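Local coordinates for protein-L-isoaspartate O-methyltransferase beta-aspartate methyltransferase (Plasmodium falciparum, PDB 2PBF) that probably methylates the abnormal L-isoaspartyl residues of ageing proteins, with S-adenosyl-L-methionine as methyl donor, as a step in protein repair, at residues 14-19 with 32-37; 41-46 with 59-64; 65-70 with 92-97; 114-117 with 121-124. All blocks are in the same frame, centred on the assembly; numbering follows the deposited sequence.

Contact 1: residues 14-19 with 32-37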
# COMPACT_ATOMS: atom_id res chain seq x y z
N SER A 14 0.67 -14.44 -15.96
CA SER A 14 1.92 -15.15 -16.03
C SER A 14 2.96 -14.54 -15.10
O SER A 14 3.77 -15.25 -14.51
CB SER A 14 2.41 -15.20 -17.47
OG SER A 14 1.61 -16.07 -18.27
N LEU A 15 2.91 -13.22 -14.91
CA LEU A 15 3.72 -12.58 -13.88
C LEU A 15 3.44 -13.18 -12.50
O LEU A 15 4.36 -13.50 -11.77
CB LEU A 15 3.48 -11.04 -13.86
CG LEU A 15 4.06 -10.25 -12.67
CD1 LEU A 15 5.58 -10.47 -12.43
CD2 LEU A 15 3.73 -8.79 -12.84
N LEU A 16 2.17 -13.34 -12.18
CA LEU A 16 1.74 -13.83 -10.87
C LEU A 16 2.11 -15.29 -10.63
O LEU A 16 2.50 -15.69 -9.53
CB LEU A 16 0.23 -13.58 -10.70
CG LEU A 16 -0.23 -12.11 -10.65
CD1 LEU A 16 -1.68 -12.07 -10.22
CD2 LEU A 16 0.60 -11.26 -9.69
N GLU A 17 2.01 -16.06 -11.70
CA GLU A 17 2.49 -17.44 -11.74
C GLU A 17 4.00 -17.55 -11.55
O GLU A 17 4.45 -18.50 -10.94
CB GLU A 17 2.06 -18.09 -13.06
CG GLU A 17 0.58 -18.45 -13.10
CD GLU A 17 0.21 -19.50 -12.05
OE1 GLU A 17 -1.01 -19.78 -11.90
OE2 GLU A 17 1.13 -20.05 -11.39
N ASN A 18 4.76 -16.59 -12.08
CA ASN A 18 6.23 -16.54 -11.88
C ASN A 18 6.61 -16.27 -10.43
O ASN A 18 7.49 -16.95 -9.89
CB ASN A 18 6.89 -15.52 -12.84
CG ASN A 18 8.34 -15.16 -12.43
OD1 ASN A 18 8.58 -14.12 -11.80
ND2 ASN A 18 9.29 -16.01 -12.78
N LEU A 19 5.94 -15.31 -9.79
CA LEU A 19 6.09 -15.06 -8.35
C LEU A 19 5.73 -16.27 -7.47
O LEU A 19 6.39 -16.54 -6.47
CB LEU A 19 5.28 -13.82 -7.92
CG LEU A 19 5.59 -12.49 -8.62
CD1 LEU A 19 4.85 -11.31 -7.97
CD2 LEU A 19 7.09 -12.24 -8.66
N ASN A 32 -5.26 -14.10 -5.71
CA ASN A 32 -6.56 -13.68 -6.26
C ASN A 32 -6.75 -12.17 -6.26
O ASN A 32 -7.31 -11.61 -7.19
CB ASN A 32 -7.75 -14.38 -5.58
CG ASN A 32 -7.66 -15.91 -5.65
OD1 ASN A 32 -7.28 -16.49 -6.68
ND2 ASN A 32 -8.03 -16.57 -4.56
N THR A 33 -6.26 -11.51 -5.21
CA THR A 33 -6.32 -10.04 -5.14
C THR A 33 -5.50 -9.40 -6.26
O THR A 33 -6.02 -8.61 -7.03
CB THR A 33 -5.82 -9.52 -3.76
OG1 THR A 33 -6.55 -10.18 -2.71
CG2 THR A 33 -6.00 -8.01 -3.66
N MET A 34 -4.22 -9.75 -6.34
CA MET A 34 -3.36 -9.23 -7.39
C MET A 34 -3.85 -9.59 -8.80
O MET A 34 -3.75 -8.78 -9.71
CB MET A 34 -1.92 -9.68 -7.18
CG MET A 34 -1.27 -9.08 -5.91
SD MET A 34 0.48 -9.43 -5.72
CE MET A 34 1.30 -8.46 -7.00
N LEU A 35 -4.39 -10.79 -8.96
CA LEU A 35 -4.99 -11.21 -10.24
C LEU A 35 -6.09 -10.24 -10.68
O LEU A 35 -6.24 -9.95 -11.86
CB LEU A 35 -5.54 -12.64 -10.13
CG LEU A 35 -6.20 -13.23 -11.40
CD1 LEU A 35 -5.18 -13.32 -12.52
CD2 LEU A 35 -6.87 -14.58 -11.13
N GLN A 36 -6.84 -9.73 -9.71
CA GLN A 36 -7.89 -8.75 -9.97
C GLN A 36 -7.38 -7.35 -10.34
O GLN A 36 -8.16 -6.51 -10.83
CB GLN A 36 -8.87 -8.70 -8.79
CG GLN A 36 -9.70 -9.98 -8.64
CD GLN A 36 -10.65 -9.93 -7.45
OE1 GLN A 36 -11.74 -9.39 -7.55
NE2 GLN A 36 -10.25 -10.52 -6.33
N VAL A 37 -6.08 -7.10 -10.12
CA VAL A 37 -5.49 -5.79 -10.38
C VAL A 37 -4.30 -5.90 -11.37
O VAL A 37 -3.16 -6.17 -10.97
CB VAL A 37 -5.06 -5.06 -9.05
CG1 VAL A 37 -4.70 -3.63 -9.33
CG2 VAL A 37 -6.18 -5.11 -8.00
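Leu16 and Leu35 bring the two backbones nearest, with 7.2 Å between Leu16 CA and Leu35 CA; segment 14-19 is helical throughout, whereas 32-37 begins on a helix and is loop by Val37. The approach shows how one leucine can join two helices. With CG anti to its own carbonyl carbon (chi1 -65°) and beside the backbone N, Leu16 turns both methyls to Met34, and CD1 alone also reaches Leu35. CD1 is pressed against the backbone at the start of Leu35, 3.3 Å from Leu35 N and a tight 3.4 Å from Leu35 CA, and it also touches Leu35 CB at 3.9 Å. CD2 lies 3.9 Å from Met34 CB and again 3.9 Å from Met34 CE. The methionine chain is bent at its last torsion (chi3 70°), which brings CE back to CD2, already in contact with CB. The packing is apolar, and Leu16 and Met34 are both buried. Helix 12-21 thus rests on helix 28-35 at the N-terminal end of the chain. Beyond them, Met34 reaches Ala68 and Leu71 of helix 64-74 and Tyr93 of helix 93-101, while Leu15 and Leu19 pack on Pro64, so that the helical pair is joined to the helices beside the central sheet.

Contact 2: residues 41-46 with 59-64. With SAH (S-adenosyl-L-homocysteine), chain C.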
# COMPACT_ATOMS: atom_id res chain seq x y z
N LYS A 41 -2.25 -1.66 -16.10
CA LYS A 41 -3.18 -0.53 -15.98
C LYS A 41 -2.62 0.55 -15.02
O LYS A 41 -3.19 1.63 -14.88
CB LYS A 41 -4.56 -1.02 -15.52
CG LYS A 41 -5.14 -2.11 -16.40
CD LYS A 41 -6.00 -1.53 -17.51
CE LYS A 41 -7.01 -2.56 -18.01
NZ LYS A 41 -8.22 -1.93 -18.63
N TYR A 42 -1.49 0.23 -14.39
CA TYR A 42 -0.86 1.07 -13.36
C TYR A 42 0.53 1.60 -13.71
O TYR A 42 1.03 2.57 -13.11
CB TYR A 42 -0.90 0.35 -12.00
CG TYR A 42 -2.32 0.29 -11.53
CD1 TYR A 42 -2.85 1.30 -10.71
CD2 TYR A 42 -3.17 -0.71 -11.98
CE1 TYR A 42 -4.19 1.28 -10.32
CE2 TYR A 42 -4.51 -0.73 -11.61
CZ TYR A 42 -5.01 0.25 -10.78
OH TYR A 42 -6.32 0.19 -10.42
N ILE A 43 1.13 0.96 -14.70
CA ILE A 43 2.38 1.42 -15.29
C ILE A 43 2.44 0.99 -16.75
O ILE A 43 2.09 -0.15 -17.09
CB ILE A 43 3.63 0.92 -14.51
CG1 ILE A 43 4.89 1.66 -15.00
CG2 ILE A 43 3.80 -0.58 -14.61
CD1 ILE A 43 5.16 2.94 -14.29
N LYS A 44 2.86 1.90 -17.62
CA LYS A 44 2.97 1.62 -19.06
C LYS A 44 4.25 0.86 -19.46
O LYS A 44 4.17 -0.11 -20.21
CB LYS A 44 2.85 2.93 -19.85
CG LYS A 44 1.53 3.11 -20.62
CD LYS A 44 0.38 3.49 -19.68
CE LYS A 44 -0.89 3.86 -20.45
NZ LYS A 44 -1.35 5.22 -20.05
N GLU A 45 5.42 1.29 -18.97
CA GLU A 45 6.67 0.67 -19.39
C GLU A 45 6.89 -0.66 -18.68
O GLU A 45 6.64 -0.79 -17.47
CB GLU A 45 7.89 1.58 -19.18
CG GLU A 45 9.09 1.11 -20.03
CD GLU A 45 10.48 1.44 -19.46
OE1 GLU A 45 11.49 1.12 -20.15
OE2 GLU A 45 10.57 2.01 -18.34
N ILE A 46 7.36 -1.65 -19.46
CA ILE A 46 7.60 -3.04 -19.00
C ILE A 46 6.75 -3.40 -17.78
O ILE A 46 7.28 -3.71 -16.71
CB ILE A 46 9.10 -3.31 -18.75
CG1 ILE A 46 9.68 -2.24 -17.79
CG2 ILE A 46 9.87 -3.39 -20.08
CD1 ILE A 46 10.95 -2.65 -17.09
N VAL A 59 10.21 8.86 -8.30
CA VAL A 59 9.52 7.69 -7.76
C VAL A 59 9.17 6.58 -8.75
O VAL A 59 8.88 6.81 -9.92
CB VAL A 59 8.28 8.07 -6.86
CG1 VAL A 59 8.65 9.19 -5.85
CG2 VAL A 59 7.07 8.44 -7.72
N THR A 60 9.22 5.37 -8.23
CA THR A 60 8.90 4.18 -8.98
C THR A 60 7.63 3.54 -8.42
O THR A 60 7.29 3.70 -7.24
CB THR A 60 10.07 3.16 -8.93
OG1 THR A 60 10.35 2.86 -7.56
CG2 THR A 60 11.35 3.74 -9.59
N ILE A 61 6.91 2.83 -9.29
CA ILE A 61 5.95 1.84 -8.82
C ILE A 61 6.85 0.70 -8.33
O ILE A 61 7.83 0.35 -8.98
CB ILE A 61 5.01 1.39 -9.96
CG1 ILE A 61 4.01 0.31 -9.48
CG2 ILE A 61 5.81 0.86 -11.15
CD1 ILE A 61 2.92 -0.02 -10.52
N SER A 62 6.54 0.13 -7.17
CA SER A 62 7.37 -0.94 -6.62
C SER A 62 7.42 -2.21 -7.49
O SER A 62 6.54 -2.44 -8.34
CB SER A 62 6.95 -1.26 -5.19
OG SER A 62 6.94 -0.08 -4.39
N ALA A 63 8.48 -3.00 -7.31
CA ALA A 63 8.56 -4.30 -7.93
C ALA A 63 7.37 -5.12 -7.48
O ALA A 63 6.93 -5.01 -6.33
CB ALA A 63 9.85 -4.98 -7.58
N PRO A 64 6.78 -5.89 -8.42
CA PRO A 64 5.72 -6.79 -8.04
C PRO A 64 6.00 -7.64 -6.77
O PRO A 64 5.08 -7.85 -6.00
CB PRO A 64 5.54 -7.66 -9.28
CG PRO A 64 5.97 -6.80 -10.42
CD PRO A 64 7.05 -5.91 -9.87
N SAH C . 2.91 1.84 -3.27
CA SAH C . 3.53 2.72 -4.29
CB SAH C . 4.91 3.10 -3.84
CG SAH C . 5.35 4.34 -4.61
SD SAH C . 7.00 4.87 -4.12
C SAH C . 3.56 2.10 -5.69
O SAH C . 3.93 0.92 -5.82
OXT SAH C . 3.22 2.75 -6.71
C5' SAH C . 6.51 5.68 -2.58
C4' SAH C . 5.58 6.89 -2.71
O4' SAH C . 5.59 7.54 -1.47
C3' SAH C . 5.95 7.94 -3.75
O3' SAH C . 4.88 8.07 -4.67
C2' SAH C . 6.18 9.21 -2.95
O2' SAH C . 5.73 10.36 -3.62
C1' SAH C . 5.36 8.93 -1.70
N9 SAH C . 5.79 9.64 -0.48
C8 SAH C . 7.07 9.90 -0.09
N7 SAH C . 7.03 10.52 1.11
C5 SAH C . 5.75 10.68 1.49
C6 SAH C . 5.15 11.28 2.61
N6 SAH C . 5.86 11.84 3.58
N1 SAH C . 3.79 11.26 2.74
C2 SAH C . 3.01 10.69 1.75
N3 SAH C . 3.62 10.13 0.65
C4 SAH C . 4.96 10.12 0.51
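Ile61 touches the loop 41-46 with one flank and the bound S-adenosyl-L-homocysteine (SAH) with the other. Its CB lies 4.0 Å from SAH OXT, at the start of a side chain that divides at once. The CG2 branch goes to Ile43, where CD1 of that residue is 3.8 Å from Ile61 CG2 and the CB and CG1 atoms of Ile43 close in behind it. The longer branch has CG1 anti to the backbone N (chi1 179°); this carbon borders the ligand carboxylate, 3.7 Å from SAH O. At the tip, Ile61 CD1 meets Tyr42 CB at 4.1 Å. The tyrosine ring leads away from this contact, and its hydroxyl is hydrogen-bonded to Asp132. One residue further on, the backbone takes over the polar work: Ser62 N donates to SAH O over 3.0 Å in a nearly straight bond (173°). Two residues before Ile61, Val59 CG1 lies against the ribose, 3.6 Å from SAH C3'. Hydrocarbon from Ile61 thus faces both the loop and the ligand, while the polar hold of this segment on the carboxylate comes from a main-chain N-H just after strand 59-61, and His67 NE2 donates to the same oxygen.

Contact 3: residues 65-70 with 92-97. With SAH (S-adenosyl-L-homocysteine), chain C.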
# COMPACT_ATOMS: atom_id res chain seq x y z
N HIS A 65 7.25 -8.06 -6.53
CA HIS A 65 7.53 -8.90 -5.36
C HIS A 65 7.35 -8.09 -4.07
O HIS A 65 6.97 -8.65 -3.04
CB HIS A 65 8.91 -9.59 -5.42
CG HIS A 65 10.06 -8.64 -5.43
ND1 HIS A 65 10.91 -8.51 -6.51
CD2 HIS A 65 10.48 -7.73 -4.52
CE1 HIS A 65 11.81 -7.58 -6.25
NE2 HIS A 65 11.57 -7.09 -5.05
N MET A 66 7.57 -6.78 -4.16
CA MET A 66 7.39 -5.92 -3.00
C MET A 66 5.94 -5.68 -2.69
O MET A 66 5.59 -5.67 -1.51
CB MET A 66 8.13 -4.59 -3.13
CG MET A 66 9.61 -4.65 -2.73
SD MET A 66 10.03 -5.67 -1.26
CE MET A 66 8.92 -5.05 0.00
N HIS A 67 5.11 -5.50 -3.74
CA HIS A 67 3.66 -5.45 -3.55
C HIS A 67 3.18 -6.78 -2.97
O HIS A 67 2.37 -6.81 -2.03
CB HIS A 67 2.89 -5.18 -4.86
CG HIS A 67 3.07 -3.81 -5.44
ND1 HIS A 67 3.07 -3.59 -6.80
CD2 HIS A 67 3.23 -2.59 -4.87
CE1 HIS A 67 3.25 -2.30 -7.05
NE2 HIS A 67 3.33 -1.67 -5.89
N ALA A 68 3.65 -7.88 -3.55
CA ALA A 68 3.18 -9.21 -3.13
C ALA A 68 3.51 -9.46 -1.67
O ALA A 68 2.66 -9.93 -0.92
CB ALA A 68 3.78 -10.30 -4.00
N LEU A 69 4.74 -9.14 -1.27
CA LEU A 69 5.22 -9.38 0.07
C LEU A 69 4.47 -8.52 1.10
O LEU A 69 4.05 -9.02 2.14
CB LEU A 69 6.73 -9.14 0.15
CG LEU A 69 7.32 -8.76 1.53
CD1 LEU A 69 7.49 -9.96 2.48
CD2 LEU A 69 8.63 -8.07 1.32
N SER A 70 4.26 -7.25 0.79
CA SER A 70 3.53 -6.37 1.69
C SER A 70 2.07 -6.80 1.83
O SER A 70 1.50 -6.76 2.92
CB SER A 70 3.63 -4.92 1.20
OG SER A 70 4.92 -4.41 1.46
N GLY A 92 -0.99 4.02 -7.09
CA GLY A 92 -2.29 3.53 -6.55
C GLY A 92 -2.46 2.02 -6.66
O GLY A 92 -3.51 1.48 -6.35
N TYR A 93 -1.41 1.33 -7.11
CA TYR A 93 -1.50 -0.13 -7.35
C TYR A 93 -1.97 -0.86 -6.09
O TYR A 93 -2.98 -1.60 -6.08
CB TYR A 93 -0.17 -0.75 -7.89
CG TYR A 93 -0.40 -2.22 -8.17
CD1 TYR A 93 -0.96 -2.63 -9.39
CD2 TYR A 93 -0.19 -3.19 -7.17
CE1 TYR A 93 -1.26 -3.97 -9.64
CE2 TYR A 93 -0.47 -4.53 -7.41
CZ TYR A 93 -1.01 -4.91 -8.65
OH TYR A 93 -1.33 -6.23 -8.92
N LEU A 94 -1.25 -0.61 -5.00
CA LEU A 94 -1.52 -1.31 -3.76
C LEU A 94 -2.82 -0.85 -3.09
O LEU A 94 -3.49 -1.65 -2.43
CB LEU A 94 -0.33 -1.24 -2.79
CG LEU A 94 -0.29 -2.41 -1.80
CD1 LEU A 94 0.10 -3.76 -2.44
CD2 LEU A 94 0.67 -2.08 -0.78
N THR A 95 -3.18 0.42 -3.29
CA THR A 95 -4.43 0.95 -2.77
C THR A 95 -5.65 0.24 -3.35
O THR A 95 -6.56 -0.12 -2.62
CB THR A 95 -4.56 2.50 -3.01
OG1 THR A 95 -3.27 3.08 -3.03
CG2 THR A 95 -5.36 3.12 -1.90
N VAL A 96 -5.66 0.06 -4.66
CA VAL A 96 -6.67 -0.74 -5.36
C VAL A 96 -6.68 -2.20 -4.88
O VAL A 96 -7.74 -2.79 -4.66
CB VAL A 96 -6.50 -0.61 -6.89
CG1 VAL A 96 -7.52 -1.47 -7.64
CG2 VAL A 96 -6.65 0.85 -7.29
N CYS A 97 -5.50 -2.79 -4.70
CA CYS A 97 -5.41 -4.12 -4.11
C CYS A 97 -6.16 -4.14 -2.76
O CYS A 97 -6.96 -5.03 -2.50
CB CYS A 97 -3.94 -4.59 -3.98
SG CYS A 97 -3.18 -5.22 -5.52
N SAH C . 2.91 1.84 -3.27
CA SAH C . 3.53 2.72 -4.29
CB SAH C . 4.91 3.10 -3.84
CG SAH C . 5.35 4.34 -4.61
SD SAH C . 7.00 4.87 -4.12
C SAH C . 3.56 2.10 -5.69
O SAH C . 3.93 0.92 -5.82
OXT SAH C . 3.22 2.75 -6.71
C5' SAH C . 6.51 5.68 -2.58
C4' SAH C . 5.58 6.89 -2.71
O4' SAH C . 5.59 7.54 -1.47
C3' SAH C . 5.95 7.94 -3.75
O3' SAH C . 4.88 8.07 -4.67
C2' SAH C . 6.18 9.21 -2.95
O2' SAH C . 5.73 10.36 -3.62
C1' SAH C . 5.36 8.93 -1.70
N9 SAH C . 5.79 9.64 -0.48
C8 SAH C . 7.07 9.90 -0.09
N7 SAH C . 7.03 10.52 1.11
C5 SAH C . 5.75 10.68 1.49
C6 SAH C . 5.15 11.28 2.61
N6 SAH C . 5.86 11.84 3.58
N1 SAH C . 3.79 11.26 2.74
C2 SAH C . 3.01 10.69 1.75
N3 SAH C . 3.62 10.13 0.65
C4 SAH C . 4.96 10.12 0.51
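Segments 65-70 and 92-97 come closest at His67 and Leu94, whose CA atoms are 6.6 Å apart. His67 carries the contact, its side chain and carbonyl meeting three neighbours in different ways. Over one face of its ring lies the ring of Tyr93 in an offset stack, the centroids 4.7 Å apart and the planes inclined by 20°; Tyr93 CD2 sits near the rim, 3.3 Å from His67 ND1. At the ring edge, near its plane, His67 NE2 donates to SAH O, a carboxylate oxygen of the bound S-adenosyl-L-homocysteine (SAH), over 2.7 Å with an angle of 167° at the hydrogen. Further back, Leu94 CD1 packs 4.0 Å from His67 CB and 3.8 Å from His67 O, the two side chains running past each other in opposite directions. The tyrosine is placed for stacking by a first torsion of -177°, which sets CG opposite its backbone N and swings the ring out to the histidine. Its hydroxyl is hydrogen-bonded to Val37 O, a second hold that should limit ring movement, and the stack in turn probably helps to keep the imidazole turned to the ligand. Around this buried contact, Ile61 of strand 59-61 touches both side chains, and Cys97 packs on Thr33 of helix 28-35. From helix 64-74, Met66 and Leu69 pack on strand 212-219; from helix 93-101, Thr95 is hydrogen-bonded to Asp86 of strand 83-87.

Contact 4: residues 114-117 with 121-124. With SAH (S-adenosyl-L-homocysteine), chain C.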
# COMPACT_ATOMS: atom_id res chain seq x y z
N GLY A 114 -5.69 6.27 0.23
CA GLY A 114 -4.31 6.44 -0.18
C GLY A 114 -3.85 7.87 0.08
O GLY A 114 -4.54 8.82 -0.27
N LEU A 115 -2.70 8.03 0.72
CA LEU A 115 -2.10 9.36 0.86
C LEU A 115 -0.85 9.44 -0.00
O LEU A 115 0.01 8.56 0.06
CB LEU A 115 -1.70 9.62 2.31
CG LEU A 115 -2.62 10.36 3.29
CD1 LEU A 115 -4.10 9.93 3.22
CD2 LEU A 115 -2.07 10.19 4.70
N GLU A 116 -0.76 10.51 -0.79
CA GLU A 116 0.37 10.71 -1.67
C GLU A 116 0.84 12.18 -1.61
O GLU A 116 0.05 13.11 -1.85
CB GLU A 116 0.02 10.28 -3.09
CG GLU A 116 1.02 10.70 -4.13
CD GLU A 116 2.41 10.14 -3.84
OE1 GLU A 116 2.52 8.98 -3.39
OE2 GLU A 116 3.39 10.85 -4.06
N ARG A 117 2.12 12.38 -1.30
CA ARG A 117 2.67 13.72 -1.12
C ARG A 117 2.79 14.51 -2.41
O ARG A 117 2.69 15.74 -2.39
CB ARG A 117 4.00 13.69 -0.36
CG ARG A 117 5.27 13.54 -1.18
CD ARG A 117 6.54 13.60 -0.27
NE ARG A 117 7.11 14.95 -0.17
CZ ARG A 117 7.75 15.59 -1.16
NH1 ARG A 117 8.23 16.81 -0.93
NH2 ARG A 117 7.95 15.02 -2.36
N LEU A 121 1.58 12.48 -8.87
CA LEU A 121 1.35 11.07 -8.58
C LEU A 121 -0.09 10.79 -8.12
O LEU A 121 -0.68 9.80 -8.56
CB LEU A 121 2.41 10.49 -7.64
CG LEU A 121 3.67 10.23 -8.48
CD1 LEU A 121 4.91 10.59 -7.72
CD2 LEU A 121 3.71 8.80 -8.99
N VAL A 122 -0.65 11.67 -7.28
CA VAL A 122 -2.11 11.68 -7.06
C VAL A 122 -2.84 11.59 -8.42
O VAL A 122 -3.57 10.64 -8.69
CB VAL A 122 -2.61 12.93 -6.31
CG1 VAL A 122 -4.13 12.87 -6.15
CG2 VAL A 122 -1.94 13.06 -4.95
N ASN A 123 -2.62 12.58 -9.30
CA ASN A 123 -3.30 12.55 -10.58
C ASN A 123 -2.98 11.34 -11.44
O ASN A 123 -3.82 10.88 -12.19
CB ASN A 123 -3.10 13.86 -11.36
CG ASN A 123 -3.41 15.10 -10.53
OD1 ASN A 123 -4.48 15.21 -9.94
ND2 ASN A 123 -2.45 16.01 -10.46
N PHE A 124 -1.74 10.85 -11.35
CA PHE A 124 -1.33 9.64 -12.08
C PHE A 124 -2.14 8.43 -11.62
O PHE A 124 -2.65 7.65 -12.44
CB PHE A 124 0.19 9.39 -11.89
CG PHE A 124 0.69 8.09 -12.47
CD1 PHE A 124 0.82 7.93 -13.85
CD2 PHE A 124 1.05 7.03 -11.65
CE1 PHE A 124 1.30 6.73 -14.39
CE2 PHE A 124 1.52 5.82 -12.18
CZ PHE A 124 1.64 5.67 -13.56
N SAH C . 2.91 1.84 -3.27
CA SAH C . 3.53 2.72 -4.29
CB SAH C . 4.91 3.10 -3.84
CG SAH C . 5.35 4.34 -4.61
SD SAH C . 7.00 4.87 -4.12
C SAH C . 3.56 2.10 -5.69
O SAH C . 3.93 0.92 -5.82
OXT SAH C . 3.22 2.75 -6.71
C5' SAH C . 6.51 5.68 -2.58
C4' SAH C . 5.58 6.89 -2.71
O4' SAH C . 5.59 7.54 -1.47
C3' SAH C . 5.95 7.94 -3.75
O3' SAH C . 4.88 8.07 -4.67
C2' SAH C . 6.18 9.21 -2.95
O2' SAH C . 5.73 10.36 -3.62
C1' SAH C . 5.36 8.93 -1.70
N9 SAH C . 5.79 9.64 -0.48
C8 SAH C . 7.07 9.90 -0.09
N7 SAH C . 7.03 10.52 1.11
C5 SAH C . 5.75 10.68 1.49
C6 SAH C . 5.15 11.28 2.61
N6 SAH C . 5.86 11.84 3.58
N1 SAH C . 3.79 11.26 2.74
C2 SAH C . 3.01 10.69 1.75
N3 SAH C . 3.62 10.13 0.65
C4 SAH C . 4.96 10.12 0.51
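Glu116 meets Leu121 and Val122 with its hydrocarbon stem while its carboxylate holds the ribose of S-adenosyl-L-homocysteine (SAH). Each ribose hydroxyl donates to a different carboxylate oxygen: SAH O3' to Glu116 OE1 at 2.8 Å, and SAH O2' to Glu116 OE2 at 2.4 Å, a doubtful length too short to be read as special strength. The chain is extended at its first torsion, with CG anti to the backbone N, then bends at chi2 (60°), which brings the carboxylate round to the sugar. Beside it, Leu121 CB lies 3.7 Å from Glu116 OE2, and Leu121 CD1 approaches the sugar at 4.0 Å from SAH O3'. Behind the stem, Val122 CG2 packs on Glu116 CB at 3.9 Å and on the carbonyl Glu116 O at 3.7 Å. Arg117 runs its aliphatic chain along the adenine, with CD 3.4 Å from SAH N7. In the next shell, Gly90 N is hydrogen-bonded to OE1 and Val118 N to OE2, so backbone N-H groups help to fix the carboxylate's rotation. An acidic residue at the C-terminal end of the second strand of the main sheet, 111-116, followed by the helix of a beta-alpha-beta unit and gripping both ribose hydroxyls, is characteristic of Rossmann-fold methyltransferases.

All four contacts are buried, but their places differ. Contact 3 lies about 5 Å from the chain centre, measured centre to centre, whereas contact 1 is about 16 Å out. Contact 1 is plain apolar packing between N-terminal helices and does not touch the ligand; contacts 2, 3 and 4 all do. Contacts 2 and 3 both bind the carboxylate, and strand 59-61 leads directly into helix 64-74; contact 2 also packs on the ribose, whose hydroxyls contact 4 holds, with Arg117 along the adenine. Contacts 3 and 4 meet where Thr95 CG2 lies 3.8 Å from Gly114 N. Polar gripping thus gathers around the ligand, by main chain in contact 2, imidazole in 3 and carboxylate in 4.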